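Local coordinates for Myo-inositol-1-phosphate synthase-related protein (Thermotoga maritima MSB8, PDB 3CIN), which belongs to the myo-inositol-1-phosphate synthase-related proteins and binds nicotinamide-adenine-dinucleotide, probably on a Rossmann-type domain that is joined to a mixed beta sheet, at residues K97-G102 with E112-S117; V149-K154 with A200-F205; A247-G252 with K301-I306. All coordinates share one frame; numbering follows the deposited sequence. Where two conformers were deposited one is given.

Interaction 1 of 3, residues K97-G102 with E112-S117; sequences KGVHLG and EGLEDS. With NAD (nicotinamide-adenine-dinucleotide), chain F.
The carboxylate of Glu115 overlaps the imidazole of His100: Glu115 OE2 stands 3.1 Å above the ring plane, over its centre, with the carboxylate turned 48° from the ring. The same group accepts from two successive backbone amides, Leu101 N to Glu115 OE2 at 2.7 Å and His100 N to Glu115 OE1 at 3.2 Å, both on the syn side. Glu115 CG lies between its backbone N and carbonyl carbon (chi1 83°) and the chain folds again at chi2, which curls the carboxylate back under the 97-102 loop. The ring is held in its own plane at both nitrogens. His100 NE2 gives a His-carboxylate bond to Asp116 OD1, 2.6 Å, and ND1 binds Leu101 O on a lone pair, 2.8 Å, so ring rotation is fixed and the imidazole probably carries positive charge. Leu114 N donates almost straight to Gly98 O at 2.8 Å. Val99 O of the same loop accepts from NAD N6A, 2.8 Å. The 3-10 segment 114-116 thus holds the loop whose Val99 O binds the adenine, between strand 96-97, outermost in the parallel sheet within this chain, and helix 120-134, which Val99 and Leu114 touch, while helix 171-186 covers Val99 and Leu101.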
loop_
_atom_site.group_PDB
_atom_site.type_symbol
_atom_site.label_atom_id
_atom_site.label_comp_id
_atom_site.label_asym_id
_atom_site.label_seq_id
_atom_site.Cartn_x
_atom_site.Cartn_y
_atom_site.Cartn_z
ATOM N N LYS A 97 25.687 -2.943 37.040
ATOM C CA LYS A 97 25.857 -1.543 36.635
ATOM C C LYS A 97 26.989 -1.389 35.624
ATOM O O LYS A 97 28.147 -1.790 35.875
ATOM C CB LYS A 97 26.138 -0.671 37.909
ATOM C CG LYS A 97 26.280 0.818 37.664
ATOM C CD LYS A 97 26.379 1.595 38.948
ATOM C CE LYS A 97 27.581 1.278 39.722
ATOM N NZ LYS A 97 27.440 1.925 41.065
ATOM N N GLY A 98 26.644 -0.751 34.504
ATOM C CA GLY A 98 27.590 -0.334 33.493
ATOM C C GLY A 98 28.113 1.091 33.616
ATOM O O GLY A 98 28.345 1.575 34.702
ATOM N N VAL A 99 28.381 1.708 32.464
ATOM C CA VAL A 99 28.818 3.092 32.341
ATOM C C VAL A 99 27.794 3.805 31.474
ATOM O O VAL A 99 27.433 3.299 30.403
ATOM C CB VAL A 99 30.241 3.161 31.698
ATOM C CG1 VAL A 99 31.260 2.523 32.599
ATOM C CG2 VAL A 99 30.312 2.486 30.392
ATOM N N HIS A 100 27.328 4.970 31.898
ATOM C CA HIS A 100 26.177 5.596 31.226
ATOM C C HIS A 100 26.540 6.605 30.182
ATOM O O HIS A 100 25.900 6.693 29.137
ATOM C CB HIS A 100 25.128 6.184 32.203
ATOM C CG HIS A 100 25.620 7.252 33.128
ATOM N ND1 HIS A 100 25.732 8.574 32.753
ATOM C CD2 HIS A 100 25.968 7.203 34.439
ATOM C CE1 HIS A 100 26.164 9.288 33.778
ATOM N NE2 HIS A 100 26.301 8.482 34.819
ATOM N N LEU A 101 27.564 7.388 30.481
ATOM C CA LEU A 101 27.873 8.572 29.700
ATOM C C LEU A 101 26.582 9.298 29.291
ATOM O O LEU A 101 25.741 9.578 30.151
ATOM C CB LEU A 101 28.771 8.201 28.536
ATOM C CG LEU A 101 30.167 7.845 29.052
ATOM C CD1 LEU A 101 30.869 7.026 28.036
ATOM C CD2 LEU A 101 30.941 9.125 29.370
ATOM N N GLY A 102 26.387 9.600 28.024
ATOM C CA GLY A 102 25.188 10.379 27.654
ATOM C C GLY A 102 23.970 9.568 27.244
ATOM O O GLY A 102 23.003 10.116 26.725
ATOM N N GLU A 112 22.404 5.171 36.515
ATOM C CA GLU A 112 23.612 5.026 37.316
ATOM C C GLU A 112 24.729 4.326 36.562
ATOM O O GLU A 112 24.510 3.479 35.693
ATOM C CB GLU A 112 23.344 4.346 38.646
ATOM C CG GLU A 112 22.290 3.326 38.688
ATOM C CD GLU A 112 22.053 2.826 40.115
ATOM O OE1 GLU A 112 21.643 3.652 40.969
ATOM O OE2 GLU A 112 22.275 1.617 40.389
ATOM N N GLY A 113 25.948 4.706 36.901
ATOM C CA GLY A 113 27.116 4.320 36.135
ATOM C C GLY A 113 28.355 4.252 36.974
ATOM O O GLY A 113 28.508 4.993 37.959
ATOM N N LEU A 114 29.236 3.337 36.629
ATOM C CA LEU A 114 30.529 3.238 37.316
ATOM C C LEU A 114 31.238 4.599 37.319
ATOM O O LEU A 114 31.845 4.987 38.310
ATOM C CB LEU A 114 31.393 2.166 36.646
ATOM C CG LEU A 114 30.964 0.721 36.836
ATOM C CD1 LEU A 114 31.795 -0.215 35.941
ATOM C CD2 LEU A 114 31.133 0.374 38.336
ATOM N N GLU A 115 31.096 5.370 36.251
ATOM C CA GLU A 115 31.952 6.565 36.064
ATOM C C GLU A 115 31.439 7.758 36.887
ATOM O O GLU A 115 32.029 8.832 36.866
ATOM C CB GLU A 115 32.147 6.880 34.559
ATOM C CG GLU A 115 31.031 7.697 33.866
ATOM C CD GLU A 115 29.732 6.956 33.578
ATOM O OE1 GLU A 115 29.538 5.821 34.054
ATOM O OE2 GLU A 115 28.889 7.571 32.868
ATOM N N ASP A 116 30.348 7.536 37.626
ATOM C CA ASP A 116 29.844 8.468 38.643
ATOM C C ASP A 116 30.767 8.512 39.863
ATOM O O ASP A 116 30.770 9.490 40.607
ATOM C CB ASP A 116 28.480 8.027 39.150
ATOM C CG ASP A 116 27.367 8.130 38.092
ATOM O OD1 ASP A 116 27.482 8.899 37.116
ATOM O OD2 ASP A 116 26.344 7.452 38.276
ATOM N N SER A 117 31.527 7.442 40.088
ATOM C CA SER A 117 32.393 7.357 41.260
ATOM C C SER A 117 33.856 7.109 40.930
ATOM O O SER A 117 34.669 6.876 41.844
ATOM C CB SER A 117 31.887 6.230 42.145
ATOM O OG SER A 117 32.122 4.971 41.531
HETATM P PA NAD F . 15.653 -0.351 24.442
HETATM O O1A NAD F . 14.411 -1.164 24.694
HETATM O O2A NAD F . 15.501 1.061 24.918
HETATM O O5B NAD F . 16.779 -1.023 25.303
HETATM C C5B NAD F . 18.025 -0.365 25.514
HETATM C C4B NAD F . 18.537 -0.798 26.877
HETATM O O4B NAD F . 19.875 -0.353 27.027
HETATM C C3B NAD F . 17.752 -0.248 28.062
HETATM O O3B NAD F . 17.522 -1.253 29.036
HETATM C C2B NAD F . 18.665 0.834 28.623
HETATM O O2B NAD F . 18.372 1.146 29.958
HETATM C C1B NAD F . 20.018 0.213 28.354
HETATM N N9A NAD F . 21.145 1.148 28.322
HETATM C C8A NAD F . 21.105 2.416 27.750
HETATM N N7A NAD F . 22.390 2.908 27.800
HETATM C C5A NAD F . 23.182 1.964 28.406
HETATM C C6A NAD F . 24.524 1.969 28.796
HETATM N N6A NAD F . 25.373 3.008 28.517
HETATM N N1A NAD F . 25.021 0.811 29.360
HETATM C C2A NAD F . 24.189 -0.269 29.597
HETATM N N3A NAD F . 22.844 -0.259 29.292
HETATM C C4A NAD F . 22.376 0.864 28.709
HETATM O O3 NAD F . 16.069 -0.413 22.924
HETATM P PN NAD F . 15.968 -1.677 21.986
HETATM O O1N NAD F . 14.749 -1.523 21.140
HETATM O O2N NAD F . 16.272 -2.925 22.746
HETATM O O5D NAD F . 17.174 -1.399 20.984
HETATM C C5D NAD F . 18.504 -1.591 21.406
HETATM C C4D NAD F . 19.494 -1.029 20.391
HETATM O O4D NAD F . 19.425 -1.806 19.227
HETATM C C3D NAD F . 19.284 0.422 19.987
HETATM O O3D NAD F . 20.568 1.070 19.799
HETATM C C2D NAD F . 18.632 0.267 18.622
HETATM O O2D NAD F . 18.897 1.385 17.770
HETATM C C1D NAD F . 19.367 -0.954 18.114
HETATM N N1N NAD F . 18.669 -1.625 17.020
HETATM C C2N NAD F . 17.441 -2.111 17.214
HETATM C C3N NAD F . 16.867 -2.774 16.096
HETATM C C7N NAD F . 15.645 -3.538 16.335
HETATM O O7N NAD F . 15.113 -3.443 17.591
HETATM N N7N NAD F . 15.116 -4.284 15.352
HETATM C C4N NAD F . 17.516 -2.893 14.884
HETATM C C5N NAD F . 18.766 -2.370 14.717
HETATM C C6N NAD F . 19.342 -1.743 15.831
#

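Interaction 2 of 3, residues V149-K154 with A200-F205; sequences VPFGNK and ANDPAF. With MG (magnesium ion), chain E.
Asp202 OD1 is gripped by two backbone amides that reach it from opposite faces of the carboxylate plane: Gly152 N, 2.7 Å away on the syn side, and Ala204 N, 3.0 Å away and 46° out of that plane. The second oxygen, Asp202 OD2, takes Phe151 N at 2.9 Å in a nearly linear bond (171°), from out of the carboxylate plane. Three N-H groups therefore fix the rotation of this buried carboxylate and would help to stabilise its negative charge. With CG anti to its own N (chi1 -174°), the Asp202 side chain reaches across to the turn at Phe151 and Gly152 while OD1 still meets Ala204 N. Carbon atoms line the polar centre: Pro150 CB and the edge of the Phe151 ring lie beside Asp202 OD2, the ring plane nearly that of the carboxylate. The methyl of Ala204 fills the angle between Phe151 CB, 4.0 Å away in apolar contact, and the backbone of Lys154, whose N is 3.5 Å from Ala204 CB. Phe205 brings CE2 to Phe151 CD2 at 4.2 Å, the two side chains slanting past each other, and Arg168 makes a cation-pi contact with Phe151. One residue before the aspartate, Asn201 OD1 binds the magnesium ion at 2.5 Å, with two waters and the carbonyl oxygens of Pro366, Pro368 and Glu371; Asn201 ND2 is held by Asp219 and Asn365. Asp202 is the N-cap of helix 203-211, its OD1 to Ala204 N bond making an Asx turn, and it also ties this helix start to the loop leading into helix 154-162.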
loop_
_atom_site.group_PDB
_atom_site.type_symbol
_atom_site.label_atom_id
_atom_site.label_comp_id
_atom_site.label_asym_id
_atom_site.label_seq_id
_atom_site.Cartn_x
_atom_site.Cartn_y
_atom_site.Cartn_z
ATOM N N VAL A 149 30.653 10.198 17.541
ATOM C CA VAL A 149 31.569 10.646 16.504
ATOM C C VAL A 149 32.751 9.668 16.513
ATOM O O VAL A 149 33.373 9.482 17.547
ATOM C CB VAL A 149 32.105 12.052 16.815
ATOM C CG1 VAL A 149 33.268 12.431 15.852
ATOM C CG2 VAL A 149 30.955 13.082 16.802
ATOM N N PRO A 150 33.027 9.018 15.391
ATOM C CA PRO A 150 34.148 8.084 15.384
ATOM C C PRO A 150 35.514 8.773 15.521
ATOM O O PRO A 150 35.676 10.006 15.344
ATOM C CB PRO A 150 34.039 7.399 13.998
ATOM C CG PRO A 150 33.485 8.433 13.147
ATOM C CD PRO A 150 32.442 9.179 14.055
ATOM N N PHE A 151 36.506 7.937 15.842
ATOM C CA PHE A 151 37.890 8.371 16.037
ATOM C C PHE A 151 38.744 8.297 14.777
ATOM O O PHE A 151 39.479 9.218 14.471
ATOM C CB PHE A 151 38.561 7.612 17.179
ATOM C CG PHE A 151 37.983 7.946 18.506
ATOM C CD1 PHE A 151 38.380 9.069 19.172
ATOM C CD2 PHE A 151 36.936 7.229 19.009
ATOM C CE1 PHE A 151 37.811 9.410 20.373
ATOM C CE2 PHE A 151 36.402 7.560 20.228
ATOM C CZ PHE A 151 36.822 8.657 20.891
ATOM N N GLY A 152 38.710 7.179 14.079
ATOM C CA GLY A 152 39.537 7.012 12.903
ATOM C C GLY A 152 40.967 6.601 13.219
ATOM O O GLY A 152 41.493 5.678 12.594
ATOM N N ASN A 153 41.601 7.307 14.162
ATOM C CA ASN A 153 42.936 7.001 14.625
ATOM C C ASN A 153 42.836 6.467 16.032
ATOM O O ASN A 153 42.260 7.108 16.893
ATOM C CB ASN A 153 43.811 8.250 14.656
ATOM C CG ASN A 153 44.188 8.696 13.279
ATOM O OD1 ASN A 153 44.507 7.850 12.439
ATOM N ND2 ASN A 153 44.067 10.002 12.995
ATOM N N LYS A 154 43.430 5.302 16.254
ATOM C CA LYS A 154 43.466 4.689 17.572
ATOM C C LYS A 154 44.024 5.632 18.654
ATOM O O LYS A 154 43.511 5.649 19.775
ATOM C CB LYS A 154 44.359 3.447 17.514
ATOM C CG LYS A 154 44.339 2.692 18.794
ATOM C CD LYS A 154 44.786 1.280 18.595
ATOM C CE LYS A 154 46.141 1.168 17.988
ATOM N NZ LYS A 154 47.177 1.355 19.021
ATOM N N ALA A 200 32.904 -1.598 14.187
ATOM C CA ALA A 200 33.451 -2.280 13.003
ATOM C C ALA A 200 33.904 -1.326 11.886
ATOM O O ALA A 200 34.867 -1.574 11.183
ATOM C CB ALA A 200 32.496 -3.356 12.473
ATOM N N ASN A 201 33.216 -0.178 11.778
ATOM C CA ASN A 201 33.511 0.846 10.775
ATOM C C ASN A 201 34.398 1.992 11.245
ATOM O O ASN A 201 34.602 2.974 10.544
ATOM C CB ASN A 201 32.179 1.401 10.227
ATOM C CG ASN A 201 31.508 0.422 9.359
ATOM O OD1 ASN A 201 31.875 0.254 8.181
ATOM N ND2 ASN A 201 30.513 -0.261 9.910
ATOM N N ASP A 202 34.996 1.841 12.424
ATOM C CA ASP A 202 35.956 2.833 12.941
ATOM C C ASP A 202 37.302 2.145 12.977
ATOM O O ASP A 202 37.508 1.244 13.739
ATOM C CB ASP A 202 35.564 3.300 14.330
ATOM C CG ASP A 202 36.472 4.480 14.892
ATOM O OD1 ASP A 202 37.589 4.722 14.355
ATOM O OD2 ASP A 202 36.033 5.121 15.902
ATOM N N PRO A 203 38.183 2.513 12.056
ATOM C CA PRO A 203 39.484 1.872 12.039
ATOM C C PRO A 203 40.241 1.911 13.363
ATOM O O PRO A 203 41.077 1.025 13.635
ATOM C CB PRO A 203 40.230 2.651 10.974
ATOM C CG PRO A 203 39.163 3.077 10.043
ATOM C CD PRO A 203 38.012 3.442 10.931
ATOM N N ALA A 204 39.947 2.886 14.232
ATOM C CA ALA A 204 40.590 2.908 15.552
ATOM C C ALA A 204 40.269 1.644 16.323
ATOM O O ALA A 204 41.151 1.062 16.974
ATOM C CB ALA A 204 40.143 4.087 16.331
ATOM N N PHE A 205 39.020 1.214 16.268
ATOM C CA PHE A 205 38.569 0.058 17.020
ATOM C C PHE A 205 38.972 -1.247 16.315
ATOM O O PHE A 205 39.243 -2.263 16.970
ATOM C CB PHE A 205 37.074 0.119 17.296
ATOM C CG PHE A 205 36.707 1.057 18.406
ATOM C CD1 PHE A 205 36.717 0.635 19.723
ATOM C CD2 PHE A 205 36.288 2.380 18.146
ATOM C CE1 PHE A 205 36.308 1.488 20.690
ATOM C CE2 PHE A 205 35.867 3.197 19.149
ATOM C CZ PHE A 205 35.942 2.779 20.404
HETATM MG MG MG E . 31.689 -0.530 5.808
HETATM O O HOH W 1 29.379 -0.049 5.446
HETATM O O HOH W 2 31.843 1.670 5.065
#

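Interaction 3 of 3, residues A247-G252 with K301-I306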
loop_
_atom_site.group_PDB
_atom_site.type_symbol
_atom_site.label_atom_id
_atom_site.label_comp_id
_atom_site.label_asym_id
_atom_site.label_seq_id
_atom_site.Cartn_x
_atom_site.Cartn_y
_atom_site.Cartn_z
ATOM N N ALA A 247 11.900 6.818 -1.322
ATOM C CA ALA A 247 11.422 7.400 -0.059
ATOM C C ALA A 247 11.072 6.298 0.879
ATOM O O ALA A 247 10.377 5.344 0.481
ATOM C CB ALA A 247 10.214 8.235 -0.276
ATOM N N GLN A 248 11.523 6.406 2.123
ATOM C CA GLN A 248 11.315 5.334 3.108
ATOM C C GLN A 248 10.810 6.003 4.348
ATOM O O GLN A 248 11.348 7.063 4.728
ATOM C CB GLN A 248 12.627 4.602 3.351
ATOM C CG GLN A 248 12.496 3.500 4.338
ATOM C CD GLN A 248 13.800 2.819 4.553
ATOM O OE1 GLN A 248 14.301 2.183 3.664
ATOM N NE2 GLN A 248 14.367 2.957 5.751
ATOM N N PHE A 249 9.735 5.483 4.925
ATOM C CA PHE A 249 9.187 6.019 6.160
ATOM C C PHE A 249 9.168 4.904 7.138
ATOM O O PHE A 249 8.765 3.810 6.752
ATOM C CB PHE A 249 7.780 6.497 5.899
ATOM C CG PHE A 249 7.023 7.014 7.112
ATOM C CD1 PHE A 249 7.501 8.086 7.854
ATOM C CD2 PHE A 249 5.790 6.472 7.463
ATOM C CE1 PHE A 249 6.761 8.596 8.942
ATOM C CE2 PHE A 249 5.076 6.958 8.550
ATOM C CZ PHE A 249 5.556 8.040 9.275
ATOM N N ASN A 250 9.592 5.155 8.387
ATOM C CA ASN A 250 9.584 4.102 9.406
ATOM C C ASN A 250 9.205 4.722 10.747
ATOM O O ASN A 250 9.721 5.767 11.103
ATOM C CB ASN A 250 10.906 3.353 9.458
ATOM C CG ASN A 250 12.083 4.188 8.949
ATOM O OD1 ASN A 250 12.178 4.516 7.739
ATOM N ND2 ASN A 250 12.975 4.550 9.854
ATOM N N ILE A 251 8.267 4.119 11.457
ATOM C CA ILE A 251 7.763 4.675 12.701
ATOM C C ILE A 251 7.393 3.532 13.643
ATOM O O ILE A 251 6.923 2.486 13.203
ATOM C CB ILE A 251 6.594 5.607 12.459
ATOM C CG1 ILE A 251 6.165 6.363 13.666
ATOM C CG2 ILE A 251 5.290 4.905 11.849
ATOM C CD1 ILE A 251 5.281 7.508 13.303
ATOM N N GLY A 252 7.550 3.770 14.929
ATOM C CA GLY A 252 7.229 2.753 15.930
ATOM C C GLY A 252 7.128 3.380 17.308
ATOM O O GLY A 252 7.255 4.588 17.449
ATOM N N LYS A 301 6.059 -3.023 17.095
ATOM C CA LYS A 301 5.751 -3.393 15.703
ATOM C C LYS A 301 5.703 -2.165 14.779
ATOM O O LYS A 301 4.668 -1.520 14.709
ATOM C CB LYS A 301 4.458 -4.188 15.633
ATOM C CG LYS A 301 4.262 -5.054 14.339
ATOM C CD LYS A 301 2.973 -5.950 14.411
ATOM C CE LYS A 301 2.900 -6.873 13.154
ATOM N NZ LYS A 301 1.616 -7.636 13.017
ATOM N N LYS A 302 6.803 -1.953 14.072
ATOM C CA LYS A 302 7.013 -0.779 13.207
ATOM C C LYS A 302 6.038 -0.772 12.081
ATOM O O LYS A 302 5.626 -1.836 11.626
ATOM C CB LYS A 302 8.416 -0.801 12.590
ATOM C CG LYS A 302 9.513 -0.442 13.472
ATOM C CD LYS A 302 10.706 -0.143 12.580
ATOM C CE LYS A 302 11.902 0.310 13.341
ATOM N NZ LYS A 302 13.110 -0.012 12.553
ATOM N N PHE A 303 5.614 0.424 11.652
ATOM C CA PHE A 303 4.964 0.589 10.368
ATOM C C PHE A 303 6.034 1.129 9.442
ATOM O O PHE A 303 6.750 2.050 9.801
ATOM C CB PHE A 303 3.801 1.557 10.413
ATOM C CG PHE A 303 3.267 1.910 9.065
ATOM C CD1 PHE A 303 2.616 0.962 8.267
ATOM C CD2 PHE A 303 3.410 3.217 8.563
ATOM C CE1 PHE A 303 2.123 1.305 7.008
ATOM C CE2 PHE A 303 2.889 3.571 7.312
ATOM C CZ PHE A 303 2.271 2.595 6.510
ATOM N N ILE A 304 6.144 0.551 8.258
ATOM C CA ILE A 304 7.069 1.037 7.233
ATOM C C ILE A 304 6.301 1.347 5.946
ATOM O O ILE A 304 5.318 0.708 5.603
ATOM C CB ILE A 304 8.249 0.033 6.996
ATOM C CG1 ILE A 304 7.808 -1.247 6.304
ATOM C CG2 ILE A 304 9.008 -0.328 8.339
ATOM C CD1 ILE A 304 8.972 -2.063 5.711
ATOM N N ALA A 305 6.804 2.330 5.173
ATOM C CA ALA A 305 6.243 2.660 3.875
ATOM C C ALA A 305 7.410 3.018 2.980
ATOM O O ALA A 305 8.279 3.746 3.375
ATOM C CB ALA A 305 5.202 3.775 3.960
ATOM N N ILE A 306 7.486 2.440 1.789
ATOM C CA ILE A 306 8.620 2.675 0.881
ATOM C C ILE A 306 8.004 2.992 -0.485
ATOM O O ILE A 306 7.087 2.344 -0.914
ATOM C CB ILE A 306 9.525 1.429 0.774
ATOM C CG1 ILE A 306 10.259 1.037 2.057
ATOM C CG2 ILE A 306 10.649 1.566 -0.268
ATOM C CD1 ILE A 306 10.622 -0.441 2.160
#
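Phe249 and Ala305 form a hydrogen-bonded antiparallel pair, Phe249 N to Ala305 O at 2.7 Å and Ala305 N to Phe249 O at 2.9 Å. Ile251 and Phe303 repeat the pattern, with Phe303 N to Ile251 O at 2.9 Å. On the face of these residues the two phenyl side chains cross at about a right angle: in the conformer described, Phe249 CE2 comes to the edge of the Phe303 ring at CD2, 4.1 Å away. Ile251 CG2 touches that same edge and also Phe303 CB, 3.9 Å away. A chi1 near 180° (Phe249 176°) leans each ring toward the C-terminal end of its own antiparallel strand, and hence toward the other. On the other face Gln248 and Ile306 lie side by side, CG to CG1 4.0 Å, and Ile304 packs near Asn250. Further out, Thr229 and Thr226 hold the Gln248 amide, Thr292 and Lys290 O hold Asn250 ND2, and helix 225-238 covers Ile304 and Ile306. The phenyl face meets a second subunit, where Phe249 stacks on Phe249 and Phe303 on His307 of that chain. Its apolar character is consistent with burial there, while opposite, Gln248 OE1 and NE2 and Asn250 ND2 are satisfied by threonine hydroxyls and a backbone carbonyl.

The three contacts follow one another along the chain without interleaving. Interaction 1 closes the loop after strand 96-97, the outermost strand of the seven-stranded parallel sheet within this chain. Interaction 2 joins the loop after strand 138-141 to the start of helix 203-211; its centre is about 22 Å from that of interaction 1, and helix 171-186 packs against both. Interaction 3 lies in the separate four-stranded mixed sheet, its centre about 33 Å from interaction 1 and 30 Å from interaction 2. NAD spans part of this gap: interaction 1 touches its adenine end, and the side chain of Lys302 in interaction 3 lies about 5 Å from it. Interaction 2 adjoins the magnesium site, and interaction 3 also lies at a subunit interface.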